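Side-chain contacts in neurotoxin (Clostridium botulinum, PDB 2QN0), which probably cleaves neuronal SNARE proteins as the zinc-dependent protease light chain of a botulinum neurotoxin with dual substrate specificity: residues 268-271 with 276-279; 358-363 with 370-375. All coordinates share one frame; numbering follows the deposited sequence.

Contact 1 (268-271 with 276-279) closes before contact 2 (358-363 with 370-375) opens, and long helices 283-304 and 344-357 lie between them in sequence. In space they are neighbours, with centres about 10 Å apart on the same side of the chain's centre. They meet directly: T359 CG2 lies 3.6 Å from Y271 O, and P276 CD packs against F361 CZ. Helix 267-273 serves both, carrying the zinc ligand E269 in contact 1 and giving F273 to the surroundings of E360 and R372 in contact 2. The two thus build adjoining parts of the zinc site, one supplying a metal ligand, the other a carboxylate that holds the ligand H229 from behind.

Contact 1 of 2, residues 268-271 with 276-279; sequences AEIY and PTID. With ZN (zinc ion), chain B.
I270 and T277 meet methyl to methyl, CG2 to CG2 at 3.6 Å, where helix 267-273 faces the 3-10 turn that follows it. This is the tight part of the contact. CG2 of I270, set anti to its own backbone N by the branching at CB (CG1 at chi1 -69°), nestles against the turn's backbone, 3.4 Å from T277 O and 3.5 Å from I278 CA. I270 CG1 runs past T277 CG2 at 3.9 Å.

The Y271 side is looser: its ring carbon CE1 lies 4.0 Å from I278 CG2, the two side chains crossing at about a right angle, and R286 of helix 283-304 touches both residues. Outward, P276 and D279 are exposed, and the backbone bond from D279 N to P276 O lies within the 3-10 segment.

From the neighbouring position on the helix, E269 turns to the metal. Its chain bends at chi2 (-59°) and brings OE1 to 2.1 Å from the zinc ion, which H229, H233 and a water also bind. The chemistry is therefore divided: apolar contacts join helix to turn, while the adjacent carboxylate completes the protein ligands of a gluzincin-type HExxH site.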
# COMPACT_ATOMS: atom_id res chain seq x y z
N ALA A 268 -2.92 1.25 -13.40
CA ALA A 268 -2.92 1.38 -11.94
C ALA A 268 -1.54 1.85 -11.47
O ALA A 268 -1.43 2.65 -10.53
CB ALA A 268 -3.26 0.04 -11.30
N GLU A 269 -0.50 1.35 -12.13
CA GLU A 269 0.87 1.74 -11.78
C GLU A 269 1.13 3.18 -12.20
O GLU A 269 1.79 3.94 -11.49
CB GLU A 269 1.87 0.82 -12.48
CG GLU A 269 1.84 -0.63 -12.00
CD GLU A 269 2.13 -0.73 -10.51
OE1 GLU A 269 2.59 0.27 -9.94
OE2 GLU A 269 1.91 -1.81 -9.93
N ILE A 270 0.61 3.55 -13.36
CA ILE A 270 0.79 4.91 -13.86
C ILE A 270 0.21 5.93 -12.88
O ILE A 270 0.81 6.97 -12.63
CB ILE A 270 0.14 5.06 -15.26
CG1 ILE A 270 0.95 4.25 -16.29
CG2 ILE A 270 0.10 6.54 -15.67
CD1 ILE A 270 0.40 4.32 -17.71
N TYR A 271 -0.96 5.63 -12.33
CA TYR A 271 -1.57 6.56 -11.38
C TYR A 271 -0.83 6.56 -10.04
O TYR A 271 -0.65 7.62 -9.43
CB TYR A 271 -3.04 6.24 -11.16
CG TYR A 271 -3.95 6.87 -12.20
CD1 TYR A 271 -3.78 8.21 -12.58
CD2 TYR A 271 -4.98 6.15 -12.79
CE1 TYR A 271 -4.63 8.81 -13.51
CE2 TYR A 271 -5.83 6.74 -13.73
CZ TYR A 271 -5.65 8.07 -14.08
OH TYR A 271 -6.51 8.65 -14.99
N PRO A 276 4.13 13.28 -15.26
CA PRO A 276 3.89 13.31 -16.71
C PRO A 276 3.47 11.96 -17.30
O PRO A 276 2.82 11.91 -18.35
CB PRO A 276 5.22 13.79 -17.27
CG PRO A 276 5.75 14.66 -16.18
CD PRO A 276 5.44 13.86 -14.94
N THR A 277 3.87 10.88 -16.63
CA THR A 277 3.55 9.53 -17.06
C THR A 277 2.05 9.31 -17.24
O THR A 277 1.63 8.48 -18.04
CB THR A 277 4.08 8.48 -16.05
OG1 THR A 277 5.51 8.48 -16.08
CG2 THR A 277 3.57 7.08 -16.37
N ILE A 278 1.25 10.06 -16.49
CA ILE A 278 -0.20 9.94 -16.58
C ILE A 278 -0.66 10.18 -18.02
O ILE A 278 -1.66 9.62 -18.46
CB ILE A 278 -0.88 10.95 -15.63
CG1 ILE A 278 -0.66 10.51 -14.17
CG2 ILE A 278 -2.38 11.04 -15.93
CD1 ILE A 278 -1.16 11.49 -13.13
N ASP A 279 0.08 11.01 -18.75
CA ASP A 279 -0.26 11.31 -20.13
C ASP A 279 -0.13 10.11 -21.08
O ASP A 279 -0.57 10.17 -22.22
CB ASP A 279 0.59 12.47 -20.65
CG ASP A 279 0.29 13.77 -19.93
OD1 ASP A 279 -0.90 14.07 -19.70
OD2 ASP A 279 1.25 14.50 -19.59
ZN ZN B . 2.55 -0.09 -7.90
O HOH W 1 3.37 -1.73 -6.93

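Contact 2 of 2, residues 358-363 with 370-375; sequences FTEFNY and QNRKIY
The backbones of 358-363 and 370-375 stay well apart, F361 CA and K373 CA being the nearest pair at 7.9 Å, so the side chains of E360, N371 and R372 bridge the gap between the first turn of helix 360-366 and the irregular segment beyond it. The motif is a side-on, bidentate carboxylate-guanidinium salt bridge beside the HExxH zinc site. E360 reaches across fully extended, its CG trans to the backbone N (chi1 -176°) and chi2 also trans. R372 meets it with NE and NH2, one nitrogen to each oxygen: NH2 to OE1 at 2.9 Å and NE to OE2 at 2.8 Å. Both bonds use syn lone pairs, and the two flat groups are nearly coplanar, which suits the paired geometry.

N371 approaches from the other side of OE2. Its ND2 donates to the anti lone pair over 2.9 Å in an almost straight bond (173°), the acceptor lying in the amide plane, although that plane is turned 55° from the carboxylate. OE2 is thus gripped by two donors, while OE1 also takes a hydrogen bond from H229 ND1. Since H229 binds zinc, E360 is a second-shell residue that probably orients a metal ligand, and R372 and N371 in turn fix the rotation of its carboxylate. The R372 side chain itself comes within about 6 Å of the zinc ion.

Around this polar core, T359 caps the helix, its OG1 accepting from N362 N, and the F361 ring turns its edge to K373 O. Over one face of the R372 guanidinium lies CD1 of Y375, 3.5 Å above the plane and offset toward the rim.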
# COMPACT_ATOMS: atom_id res chain seq x y z
N PHE A 358 -1.89 12.55 -4.72
CA PHE A 358 -1.32 11.51 -3.87
C PHE A 358 -0.61 10.54 -4.80
O PHE A 358 -1.13 9.46 -5.11
CB PHE A 358 -2.43 10.80 -3.09
CG PHE A 358 -2.97 11.60 -1.94
CD1 PHE A 358 -2.24 11.74 -0.77
CD2 PHE A 358 -4.21 12.22 -2.03
CE1 PHE A 358 -2.72 12.49 0.30
CE2 PHE A 358 -4.71 12.98 -0.97
CZ PHE A 358 -3.96 13.12 0.20
N THR A 359 0.59 10.93 -5.25
CA THR A 359 1.38 10.11 -6.16
C THR A 359 2.85 10.07 -5.73
O THR A 359 3.34 11.00 -5.10
CB THR A 359 1.35 10.68 -7.60
OG1 THR A 359 2.02 11.95 -7.62
CG2 THR A 359 -0.09 10.87 -8.08
N GLU A 360 3.53 8.99 -6.09
CA GLU A 360 4.95 8.83 -5.75
C GLU A 360 5.77 10.02 -6.27
O GLU A 360 6.61 10.57 -5.56
CB GLU A 360 5.48 7.55 -6.38
CG GLU A 360 6.93 7.23 -6.03
CD GLU A 360 7.48 6.07 -6.83
OE1 GLU A 360 6.73 5.09 -7.05
OE2 GLU A 360 8.67 6.12 -7.23
N PHE A 361 5.51 10.39 -7.52
CA PHE A 361 6.19 11.50 -8.18
C PHE A 361 6.07 12.79 -7.37
O PHE A 361 7.04 13.53 -7.22
CB PHE A 361 5.58 11.71 -9.57
CG PHE A 361 6.35 12.68 -10.42
CD1 PHE A 361 7.46 12.27 -11.14
CD2 PHE A 361 5.95 14.01 -10.50
CE1 PHE A 361 8.18 13.17 -11.93
CE2 PHE A 361 6.66 14.92 -11.28
CZ PHE A 361 7.78 14.50 -11.99
N ASN A 362 4.87 13.06 -6.87
CA ASN A 362 4.64 14.27 -6.09
C ASN A 362 5.33 14.16 -4.72
O ASN A 362 5.90 15.13 -4.23
CB ASN A 362 3.13 14.50 -5.92
CG ASN A 362 2.80 15.90 -5.43
OD1 ASN A 362 3.54 16.85 -5.68
ND2 ASN A 362 1.67 16.03 -4.73
N TYR A 363 5.29 12.97 -4.12
CA TYR A 363 5.94 12.80 -2.82
C TYR A 363 7.44 13.07 -2.91
O TYR A 363 8.01 13.68 -2.01
CB TYR A 363 5.72 11.38 -2.27
CG TYR A 363 4.28 10.96 -2.14
CD1 TYR A 363 3.28 11.88 -1.83
CD2 TYR A 363 3.91 9.62 -2.28
CE1 TYR A 363 1.94 11.49 -1.69
CE2 TYR A 363 2.59 9.21 -2.13
CZ TYR A 363 1.61 10.15 -1.84
OH TYR A 363 0.30 9.75 -1.69
N GLN A 370 15.75 12.25 -3.74
CA GLN A 370 16.05 11.85 -5.10
C GLN A 370 15.14 10.66 -5.38
O GLN A 370 14.81 9.90 -4.46
CB GLN A 370 17.51 11.41 -5.22
CG GLN A 370 17.95 10.99 -6.62
CD GLN A 370 17.85 12.13 -7.62
OE1 GLN A 370 16.75 12.59 -7.94
NE2 GLN A 370 18.99 12.59 -8.13
N ASN A 371 14.72 10.48 -6.63
CA ASN A 371 13.86 9.36 -6.96
C ASN A 371 13.91 9.07 -8.45
O ASN A 371 14.37 9.90 -9.24
CB ASN A 371 12.42 9.64 -6.52
CG ASN A 371 11.54 8.40 -6.58
OD1 ASN A 371 11.95 7.32 -6.16
ND2 ASN A 371 10.32 8.55 -7.09
N ARG A 372 13.43 7.89 -8.83
CA ARG A 372 13.40 7.51 -10.24
C ARG A 372 12.55 8.53 -10.99
O ARG A 372 11.56 9.03 -10.46
CB ARG A 372 12.82 6.10 -10.39
CG ARG A 372 11.47 5.90 -9.70
CD ARG A 372 11.03 4.44 -9.76
NE ARG A 372 9.82 4.19 -8.98
CZ ARG A 372 9.28 2.99 -8.80
NH1 ARG A 372 9.85 1.92 -9.35
NH2 ARG A 372 8.18 2.85 -8.07
N LYS A 373 12.95 8.85 -12.22
CA LYS A 373 12.22 9.82 -13.02
C LYS A 373 10.91 9.23 -13.56
O LYS A 373 9.92 9.95 -13.70
CB LYS A 373 13.09 10.28 -14.19
CG LYS A 373 12.47 11.40 -15.01
CD LYS A 373 13.44 11.87 -16.08
CE LYS A 373 12.85 13.00 -16.90
NZ LYS A 373 13.80 13.45 -17.96
N ILE A 374 10.93 7.94 -13.86
CA ILE A 374 9.75 7.25 -14.36
C ILE A 374 9.61 5.90 -13.67
O ILE A 374 10.59 5.36 -13.15
CB ILE A 374 9.83 7.00 -15.89
CG1 ILE A 374 11.18 6.37 -16.25
CG2 ILE A 374 9.61 8.30 -16.65
CD1 ILE A 374 11.28 5.92 -17.70
N TYR A 375 8.40 5.37 -13.66
CA TYR A 375 8.14 4.08 -13.02
C TYR A 375 8.99 2.98 -13.65
O TYR A 375 9.46 2.08 -12.97
CB TYR A 375 6.66 3.73 -13.13
CG TYR A 375 6.31 2.40 -12.50
CD1 TYR A 375 6.33 2.23 -11.12
CD2 TYR A 375 5.96 1.30 -13.30
CE1 TYR A 375 6.02 0.99 -10.54
CE2 TYR A 375 5.65 0.07 -12.73
CZ TYR A 375 5.67 -0.08 -11.35
OH TYR A 375 5.36 -1.29 -10.78